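Local atomic coordinates of succinoglycan biosynthesis protein (Bacillus cereus ATCC 14579, PDB entry 2QGM), a protein that is named for succinoglycan biosynthesis but belongs to the erythromycin esterase family, and so may act as a hydrolase. Residues Phe109-Asp114 against Leu138-Asp143; Leu79-His84 against Glu88-Lys93. One frame throughout, in Å; residues are numbered along the deposited sequence.

In the fold
Strand 76-79 runs out into the loop that supplies one side of interaction 2, and helix 87-104 follows directly, so this contact closes a tight loop at the strand-to-helix turn. The same helix leads back to strand 108-111, whose end opens interaction 1; helix 115-127 and a long connection intervene before residues 138-143 close it. The two contacts therefore follow in series, neither nested nor crossed, with centres about 11 Å apart. They meet through Tyr-140, whose OH lies 2.7 Å from Glu-81 OE2, a probable hydrogen bond. Together they tie two strand ends of the mixed sheet to helix 87-104 and to the start of helix 143-157.

Interaction 1 (Phe109-Asp114 against Leu138-Asp143); sequences FAMEED and LLYPTD
Met-111, present as selenomethionine, reaches across to the ring of Tyr-140 and touches its CD2-CE2 side. The terminal methyl comes nearest, CE of Met-111 lying 3.7 Å from CE2 of Tyr-140. Behind it, SE of Met-111 stands 5.0 Å from the centroid of the Tyr-140 ring, 74° off the ring normal, an oblique Met-aromatic contact. The side chain leaves the backbone extended, with CG anti to the backbone N (chi1 -175°), and bends at chi3, bringing both SE and CE alongside the ring as the two side chains slide past each other in opposite directions. The backbone adds a looser touch, since O of Glu-112 is 4.1 Å from CE2 of Tyr-140. Further out, Ile-145 of helix 143-157 packs on both Met-111 and Tyr-140, while Glu-81 and Trp-304 hydrogen-bond to the tyrosine hydroxyl and so fix the far end of the ring. The chain turns its corner in an inverse gamma turn centred on Glu-112, whose carboxylate is bonded to the backbone N of His-306. Next to it, OE1 of Glu-113 accepts a hydrogen bond from the backbone N of Asp-114 at 3.0 Å, and its OE2 is bonded to N of Lys-137, linking the corner to the chain just before Leu-138. This is a Met-aromatic contact at the end of a parallel strand, where the connecting loops of an alpha/beta fold gather.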
ATOM      1  N   PHE A 109       6.055  -7.263   4.565  1.00 13.08           N
ATOM      2  CA  PHE A 109       4.938  -6.922   3.706  1.00 13.81           C
ATOM      3  C   PHE A 109       4.099  -5.871   4.428  1.00 15.80           C
ATOM      4  O   PHE A 109       3.340  -6.194   5.349  1.00 15.44           O
ATOM      5  CB  PHE A 109       4.098  -8.164   3.405  1.00 12.74           C
ATOM      6  CG  PHE A 109       2.968  -7.909   2.452  1.00 13.56           C
ATOM      7  CD1 PHE A 109       3.212  -7.717   1.092  1.00 12.18           C
ATOM      8  CD2 PHE A 109       1.658  -7.806   2.922  1.00 12.79           C
ATOM      9  CE1 PHE A 109       2.165  -7.423   0.211  1.00 14.32           C
ATOM     10  CE2 PHE A 109       0.611  -7.512   2.051  1.00 15.72           C
ATOM     11  CZ  PHE A 109       0.861  -7.318   0.696  1.00 13.26           C
ATOM     12  N   ALA A 110       4.252  -4.614   4.011  1.00 15.19           N
ATOM     13  CA  ALA A 110       3.528  -3.485   4.610  1.00 14.25           C
ATOM     14  C   ALA A 110       2.360  -3.113   3.708  1.00 15.64           C
ATOM     15  O   ALA A 110       2.556  -2.622   2.592  1.00 14.00           O
ATOM     16  CB  ALA A 110       4.475  -2.289   4.788  1.00 17.29           C
HETATM   17  N   MSE A 111       1.145  -3.342   4.197  1.00 13.99           N
HETATM   18  CA  MSE A 111      -0.059  -3.092   3.401  1.00 16.52           C
HETATM   19  C   MSE A 111      -0.873  -1.896   3.872  1.00 15.81           C
HETATM   20  O   MSE A 111      -0.851  -1.544   5.045  1.00 14.38           O
HETATM   21  CB  MSE A 111      -0.947  -4.347   3.424  1.00 14.89           C
HETATM   22  CG  MSE A 111      -2.180  -4.279   2.529  1.00 19.01           C
HETATM   23 SE   MSE A 111      -3.321  -5.836   2.689  1.00 25.33          SE
HETATM   24  CE  MSE A 111      -3.260  -6.456   0.884  1.00 23.69           C
ATOM     25  N   GLU A 112      -1.594  -1.288   2.934  1.00 15.26           N
ATOM     26  CA  GLU A 112      -2.461  -0.154   3.214  1.00 16.65           C
ATOM     27  C   GLU A 112      -3.707  -0.785   3.830  1.00 16.19           C
ATOM     28  O   GLU A 112      -4.726  -0.994   3.164  1.00 17.46           O
ATOM     29  CB  GLU A 112      -2.811   0.581   1.910  1.00 17.17           C
ATOM     30  CG  GLU A 112      -3.637   1.860   2.099  1.00 17.95           C
ATOM     31  CD  GLU A 112      -4.118   2.473   0.789  1.00 20.31           C
ATOM     32  OE1 GLU A 112      -3.639   2.071  -0.295  1.00 20.49           O
ATOM     33  OE2 GLU A 112      -4.980   3.376   0.854  1.00 21.49           O
ATOM     34  N   GLU A 113      -3.587  -1.120   5.109  1.00 13.79           N
ATOM     35  CA  GLU A 113      -4.651  -1.743   5.896  1.00 13.81           C
ATOM     36  C   GLU A 113      -4.362  -1.264   7.317  1.00 12.60           C
ATOM     37  O   GLU A 113      -3.211  -0.999   7.662  1.00 12.16           O
ATOM     38  CB  GLU A 113      -4.545  -3.271   5.795  1.00 16.17           C
ATOM     39  CG  GLU A 113      -5.537  -4.065   6.659  1.00 17.67           C
ATOM     40  CD  GLU A 113      -6.981  -3.694   6.393  1.00 19.28           C
ATOM     41  OE1 GLU A 113      -7.562  -2.903   7.174  1.00 22.14           O
ATOM     42  OE2 GLU A 113      -7.542  -4.196   5.401  1.00 19.28           O
ATOM     43  N   ASP A 114      -5.401  -1.133   8.131  1.00 12.75           N
ATOM     44  CA  ASP A 114      -5.215  -0.630   9.486  1.00 13.07           C
ATOM     45  C   ASP A 114      -4.276  -1.447  10.366  1.00 12.73           C
ATOM     46  O   ASP A 114      -4.242  -2.680  10.311  1.00 13.27           O
ATOM     47  CB  ASP A 114      -6.565  -0.447  10.184  1.00 13.55           C
ATOM     48  CG  ASP A 114      -7.468   0.550   9.458  1.00 15.30           C
ATOM     49  OD1 ASP A 114      -6.940   1.443   8.756  1.00 15.77           O
ATOM     50  OD2 ASP A 114      -8.708   0.450   9.601  1.00 14.57           O
ATOM     51  N   LEU A 138     -13.528  -3.950   3.703  1.00 31.75           N
ATOM     52  CA  LEU A 138     -14.203  -4.037   2.408  1.00 31.81           C
ATOM     53  C   LEU A 138     -13.456  -3.640   1.145  1.00 29.99           C
ATOM     54  O   LEU A 138     -12.723  -2.656   1.097  1.00 32.68           O
ATOM     55  CB  LEU A 138     -15.553  -3.325   2.463  1.00 32.93           C
ATOM     56  CG  LEU A 138     -16.683  -4.211   3.005  1.00 34.47           C
ATOM     57  CD1 LEU A 138     -18.002  -3.458   2.953  1.00 33.14           C
ATOM     58  CD2 LEU A 138     -16.768  -5.490   2.179  1.00 34.19           C
ATOM     59  N   LEU A 139     -13.694  -4.437   0.116  1.00 30.38           N
ATOM     60  CA  LEU A 139     -13.080  -4.320  -1.194  1.00 25.33           C
ATOM     61  C   LEU A 139     -11.831  -5.179  -1.146  1.00 22.40           C
ATOM     62  O   LEU A 139     -11.454  -5.768  -2.146  1.00 22.38           O
ATOM     63  CB  LEU A 139     -12.731  -2.869  -1.590  1.00 24.84           C
ATOM     64  CG  LEU A 139     -13.856  -1.864  -1.905  1.00 22.61           C
ATOM     65  CD1 LEU A 139     -13.345  -0.870  -2.940  1.00 24.34           C
ATOM     66  CD2 LEU A 139     -15.092  -2.563  -2.461  1.00 22.71           C
ATOM     67  N   TYR A 140     -11.202  -5.282   0.024  1.00 20.69           N
ATOM     68  CA  TYR A 140     -10.006  -6.114   0.133  1.00 19.36           C
ATOM     69  C   TYR A 140     -10.211  -7.596   0.470  1.00 18.78           C
ATOM     70  O   TYR A 140      -9.335  -8.410   0.179  1.00 18.88           O
ATOM     71  CB  TYR A 140      -9.003  -5.491   1.105  1.00 17.67           C
ATOM     72  CG  TYR A 140      -7.939  -4.667   0.406  1.00 20.47           C
ATOM     73  CD1 TYR A 140      -8.188  -4.068  -0.831  1.00 20.61           C
ATOM     74  CD2 TYR A 140      -6.684  -4.490   0.976  1.00 22.77           C
ATOM     75  CE1 TYR A 140      -7.212  -3.315  -1.479  1.00 22.36           C
ATOM     76  CE2 TYR A 140      -5.698  -3.733   0.338  1.00 22.77           C
ATOM     77  CZ  TYR A 140      -5.972  -3.152  -0.893  1.00 22.66           C
ATOM     78  OH  TYR A 140      -5.013  -2.403  -1.531  1.00 23.11           O
ATOM     79  N   PRO A 141     -11.354  -7.976   1.080  1.00 18.99           N
ATOM     80  CA  PRO A 141     -11.537  -9.403   1.391  1.00 20.33           C
ATOM     81  C   PRO A 141     -11.945 -10.162   0.122  1.00 21.56           C
ATOM     82  O   PRO A 141     -13.040 -10.724   0.051  1.00 23.46           O
ATOM     83  CB  PRO A 141     -12.665  -9.402   2.432  1.00 20.69           C
ATOM     84  CG  PRO A 141     -12.815  -7.984   2.850  1.00 23.75           C
ATOM     85  CD  PRO A 141     -12.475  -7.192   1.622  1.00 18.97           C
ATOM     86  N   THR A 142     -11.066 -10.162  -0.875  1.00 20.45           N
ATOM     87  CA  THR A 142     -11.335 -10.824  -2.148  1.00 19.80           C
ATOM     88  C   THR A 142     -10.632 -12.167  -2.230  1.00 20.01           C
ATOM     89  O   THR A 142      -9.701 -12.432  -1.476  1.00 19.67           O
ATOM     90  CB  THR A 142     -10.853  -9.967  -3.332  1.00 21.65           C
ATOM     91  OG1 THR A 142      -9.422  -9.883  -3.305  1.00 22.89           O
ATOM     92  CG2 THR A 142     -11.439  -8.563  -3.249  1.00 20.20           C
ATOM     93  N   ASP A 143     -11.077 -13.015  -3.152  1.00 19.17           N
ATOM     94  CA  ASP A 143     -10.449 -14.321  -3.323  1.00 20.11           C
ATOM     95  C   ASP A 143      -8.993 -14.128  -3.726  1.00 18.35           C
ATOM     96  O   ASP A 143      -8.116 -14.863  -3.270  1.00 17.57           O
ATOM     97  CB  ASP A 143     -11.155 -15.141  -4.404  1.00 22.61           C
ATOM     98  CG  ASP A 143     -12.570 -15.529  -4.018  1.00 26.92           C
ATOM     99  OD1 ASP A 143     -12.833 -15.728  -2.810  1.00 29.09           O
ATOM    100  OD2 ASP A 143     -13.412 -15.661  -4.929  1.00 27.39           O
TER

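Interaction 2 (Leu79-His84 against Glu88-Lys93); sequences LGENTH and EIFTMK
Residues 79-84 leave their strand and pass along helical residues 88-93, with the CA atoms of Glu-81 and Ile-89 6.5 Å apart and those of Leu-79 and Lys-93 7.3 Å apart. The ammonium group of Lys-93 joins the two segments through two acceptors of the loop. NZ of Lys-93 forms a salt bridge with OE1 of Glu-81 at 2.7 Å, meeting that oxygen on its anti side and 33° out of the carboxylate plane. The same NZ donates to the backbone O of Leu-79 at 2.9 Å, approaching from above the carbonyl plane. A bend at chi3 turns the end of the lysine toward this pair, and its aliphatic part runs past the loop backbone, with CD of Lys-93 3.3 Å from O of Gly-80. Glu-81 crosses the lysine at about a right angle. With CG between the backbone N and the carbonyl carbon (chi1 45°) and the chain extended beyond, the carboxylate of Glu-81 reaches both Lys-93 NZ and the edge of Phe-90.

Phe-90 presents its edge to two oxygens: CE1 lies 3.3 Å from OE1 of Glu-81, near the ring plane, and CZ lies 3.4 Å from the backbone O of His-84. The Glu-81 carboxylate is turned 57° from the ring. One turn before Lys-93, Ile-89 packs CG2 against CB of Glu-81 at 3.8 Å, while its CD1 branch rests near Asn-82 CB.

Trp-304 of strand 301-304 makes a cation-pi contact with Lys-93, which may share in stabilising its buried charge. Backbone bonds from Leu-79 to Val-303 and from Gly-80 to Ile-339 place the strand end between strands 301-304 and 336-344, while Ile-145 of helix 143-157 packs on Phe-90 and Phe-434 of strand 432-439 on Lys-93.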
ATOM      1  N   LEU A  79       4.428  -1.113  -4.488  1.00 15.37           N
ATOM      2  CA  LEU A  79       3.651  -1.859  -5.475  1.00 15.37           C
ATOM      3  C   LEU A  79       2.235  -1.302  -5.539  1.00 15.44           C
ATOM      4  O   LEU A  79       1.393  -1.623  -4.700  1.00 15.36           O
ATOM      5  CB  LEU A  79       3.588  -3.341  -5.088  1.00 16.53           C
ATOM      6  CG  LEU A  79       4.904  -4.062  -4.798  1.00 20.43           C
ATOM      7  CD1 LEU A  79       4.613  -5.407  -4.137  1.00 20.00           C
ATOM      8  CD2 LEU A  79       5.688  -4.248  -6.093  1.00 20.31           C
ATOM      9  N   GLY A  80       1.969  -0.478  -6.545  1.00 14.62           N
ATOM     10  CA  GLY A  80       0.648   0.117  -6.669  1.00 15.14           C
ATOM     11  C   GLY A  80      -0.411  -0.696  -7.392  1.00 15.69           C
ATOM     12  O   GLY A  80      -0.156  -1.798  -7.878  1.00 17.29           O
ATOM     13  N   GLU A  81      -1.617  -0.139  -7.429  1.00 16.23           N
ATOM     14  CA  GLU A  81      -2.756  -0.735  -8.117  1.00 15.86           C
ATOM     15  C   GLU A  81      -3.579   0.410  -8.697  1.00 16.24           C
ATOM     16  O   GLU A  81      -3.879   1.398  -8.008  1.00 16.29           O
ATOM     17  CB  GLU A  81      -3.587  -1.606  -7.156  1.00 14.41           C
ATOM     18  CG  GLU A  81      -3.856  -0.980  -5.799  1.00 16.38           C
ATOM     19  CD  GLU A  81      -4.392  -1.990  -4.806  1.00 20.86           C
ATOM     20  OE1 GLU A  81      -3.798  -3.082  -4.697  1.00 18.40           O
ATOM     21  OE2 GLU A  81      -5.400  -1.696  -4.124  1.00 18.95           O
ATOM     22  N   ASN A  82      -3.922   0.285  -9.978  1.00 14.57           N
ATOM     23  CA  ASN A  82      -4.673   1.322 -10.674  1.00 16.26           C
ATOM     24  C   ASN A  82      -6.059   1.563 -10.088  1.00 15.80           C
ATOM     25  O   ASN A  82      -6.568   2.683 -10.122  1.00 14.88           O
ATOM     26  CB  ASN A  82      -4.783   0.989 -12.164  1.00 15.80           C
ATOM     27  CG  ASN A  82      -4.807   2.234 -13.025  1.00 19.62           C
ATOM     28  OD1 ASN A  82      -4.997   3.340 -12.518  1.00 20.39           O
ATOM     29  ND2 ASN A  82      -4.611   2.067 -14.331  1.00 16.83           N
ATOM     30  N   THR A  83      -6.676   0.506  -9.576  1.00 15.33           N
ATOM     31  CA  THR A  83      -7.983   0.616  -8.944  1.00 16.13           C
ATOM     32  C   THR A  83      -7.907  -0.263  -7.712  1.00 14.77           C
ATOM     33  O   THR A  83      -6.885  -0.917  -7.470  1.00 17.47           O
ATOM     34  CB  THR A  83      -9.132   0.087  -9.835  1.00 16.34           C
ATOM     35  OG1 THR A  83      -9.239  -1.336  -9.684  1.00 16.34           O
ATOM     36  CG2 THR A  83      -8.875   0.430 -11.299  1.00 17.08           C
ATOM     37  N   HIS A  84      -8.985  -0.274  -6.933  1.00 16.29           N
ATOM     38  CA  HIS A  84      -9.076  -1.104  -5.733  1.00 13.86           C
ATOM     39  C   HIS A  84     -10.035  -2.261  -6.018  1.00 14.97           C
ATOM     40  O   HIS A  84     -10.585  -2.856  -5.100  1.00 15.47           O
ATOM     41  CB  HIS A  84      -9.605  -0.282  -4.553  1.00 15.60           C
ATOM     42  CG  HIS A  84      -8.545   0.493  -3.832  1.00 16.90           C
ATOM     43  ND1 HIS A  84      -8.776   1.725  -3.256  1.00 20.35           N
ATOM     44  CD2 HIS A  84      -7.257   0.184  -3.544  1.00 15.48           C
ATOM     45  CE1 HIS A  84      -7.679   2.140  -2.648  1.00 17.84           C
ATOM     46  NE2 HIS A  84      -6.742   1.222  -2.808  1.00 22.74           N
ATOM     47  N   GLU A  88      -7.224  -9.122 -12.014  1.00 19.11           N
ATOM     48  CA  GLU A  88      -5.883  -9.387 -12.529  1.00 19.15           C
ATOM     49  C   GLU A  88      -4.795  -8.533 -11.907  1.00 16.68           C
ATOM     50  O   GLU A  88      -3.642  -8.956 -11.849  1.00 17.27           O
ATOM     51  CB  GLU A  88      -5.855  -9.218 -14.049  1.00 18.46           C
ATOM     52  CG  GLU A  88      -6.840 -10.105 -14.790  1.00 20.80           C
ATOM     53  CD  GLU A  88      -8.237  -9.514 -14.854  1.00 22.94           C
ATOM     54  OE1 GLU A  88      -8.485  -8.477 -14.199  1.00 18.81           O
ATOM     55  OE2 GLU A  88      -9.092 -10.089 -15.565  1.00 22.38           O
ATOM     56  N   ILE A  89      -5.141  -7.327 -11.464  1.00 16.27           N
ATOM     57  CA  ILE A  89      -4.133  -6.491 -10.825  1.00 14.04           C
ATOM     58  C   ILE A  89      -3.773  -7.090  -9.457  1.00 13.57           C
ATOM     59  O   ILE A  89      -2.598  -7.233  -9.140  1.00 12.54           O
ATOM     60  CB  ILE A  89      -4.610  -5.035 -10.686  1.00 15.04           C
ATOM     61  CG1 ILE A  89      -4.756  -4.428 -12.084  1.00 14.79           C
ATOM     62  CG2 ILE A  89      -3.610  -4.225  -9.860  1.00 14.64           C
ATOM     63  CD1 ILE A  89      -5.108  -2.953 -12.110  1.00 16.01           C
ATOM     64  N   PHE A  90      -4.775  -7.458  -8.659  1.00 14.24           N
ATOM     65  CA  PHE A  90      -4.498  -8.063  -7.359  1.00 15.19           C
ATOM     66  C   PHE A  90      -3.694  -9.362  -7.523  1.00 15.27           C
ATOM     67  O   PHE A  90      -2.719  -9.596  -6.803  1.00 14.14           O
ATOM     68  CB  PHE A  90      -5.787  -8.391  -6.589  1.00 15.05           C
ATOM     69  CG  PHE A  90      -6.523  -7.182  -6.069  1.00 16.94           C
ATOM     70  CD1 PHE A  90      -5.831  -6.051  -5.647  1.00 16.06           C
ATOM     71  CD2 PHE A  90      -7.911  -7.195  -5.956  1.00 15.78           C
ATOM     72  CE1 PHE A  90      -6.509  -4.954  -5.121  1.00 15.97           C
ATOM     73  CE2 PHE A  90      -8.600  -6.103  -5.432  1.00 16.39           C
ATOM     74  CZ  PHE A  90      -7.895  -4.979  -5.013  1.00 16.33           C
ATOM     75  N   THR A  91      -4.104 -10.212  -8.461  1.00 16.15           N
ATOM     76  CA  THR A  91      -3.415 -11.478  -8.674  1.00 16.61           C
ATOM     77  C   THR A  91      -1.997 -11.272  -9.205  1.00 15.10           C
ATOM     78  O   THR A  91      -1.076 -11.972  -8.790  1.00 14.02           O
ATOM     79  CB  THR A  91      -4.210 -12.383  -9.635  1.00 16.81           C
ATOM     80  OG1 THR A  91      -5.469 -12.708  -9.034  1.00 17.23           O
ATOM     81  CG2 THR A  91      -3.447 -13.675  -9.910  1.00 16.24           C
HETATM   82  N   MSE A  92      -1.815 -10.315 -10.111  1.00 15.73           N
HETATM   83  CA  MSE A  92      -0.481 -10.057 -10.644  1.00 14.67           C
HETATM   84  C   MSE A  92       0.416  -9.508  -9.535  1.00 13.65           C
HETATM   85  O   MSE A  92       1.611  -9.782  -9.504  1.00 14.32           O
HETATM   86  CB  MSE A  92      -0.540  -9.071 -11.815  1.00 15.83           C
HETATM   87  CG  MSE A  92       0.822  -8.654 -12.397  1.00 13.67           C
HETATM   88 SE   MSE A  92       1.759 -10.127 -13.256  1.00 24.89          SE
HETATM   89  CE  MSE A  92       3.171 -10.433 -12.001  1.00 23.11           C
ATOM     90  N   LYS A  93      -0.153  -8.729  -8.622  1.00 14.07           N
ATOM     91  CA  LYS A  93       0.625  -8.197  -7.518  1.00 14.59           C
ATOM     92  C   LYS A  93       1.055  -9.330  -6.594  1.00 12.98           C
ATOM     93  O   LYS A  93       2.137  -9.298  -6.031  1.00 14.59           O
ATOM     94  CB  LYS A  93      -0.170  -7.141  -6.747  1.00 12.82           C
ATOM     95  CG  LYS A  93      -0.249  -5.819  -7.487  1.00 15.18           C
ATOM     96  CD  LYS A  93      -1.024  -4.754  -6.734  1.00 16.69           C
ATOM     97  CE  LYS A  93      -0.305  -4.325  -5.477  1.00 18.70           C
ATOM     98  NZ  LYS A  93      -1.068  -3.242  -4.807  1.00 20.45           N
TER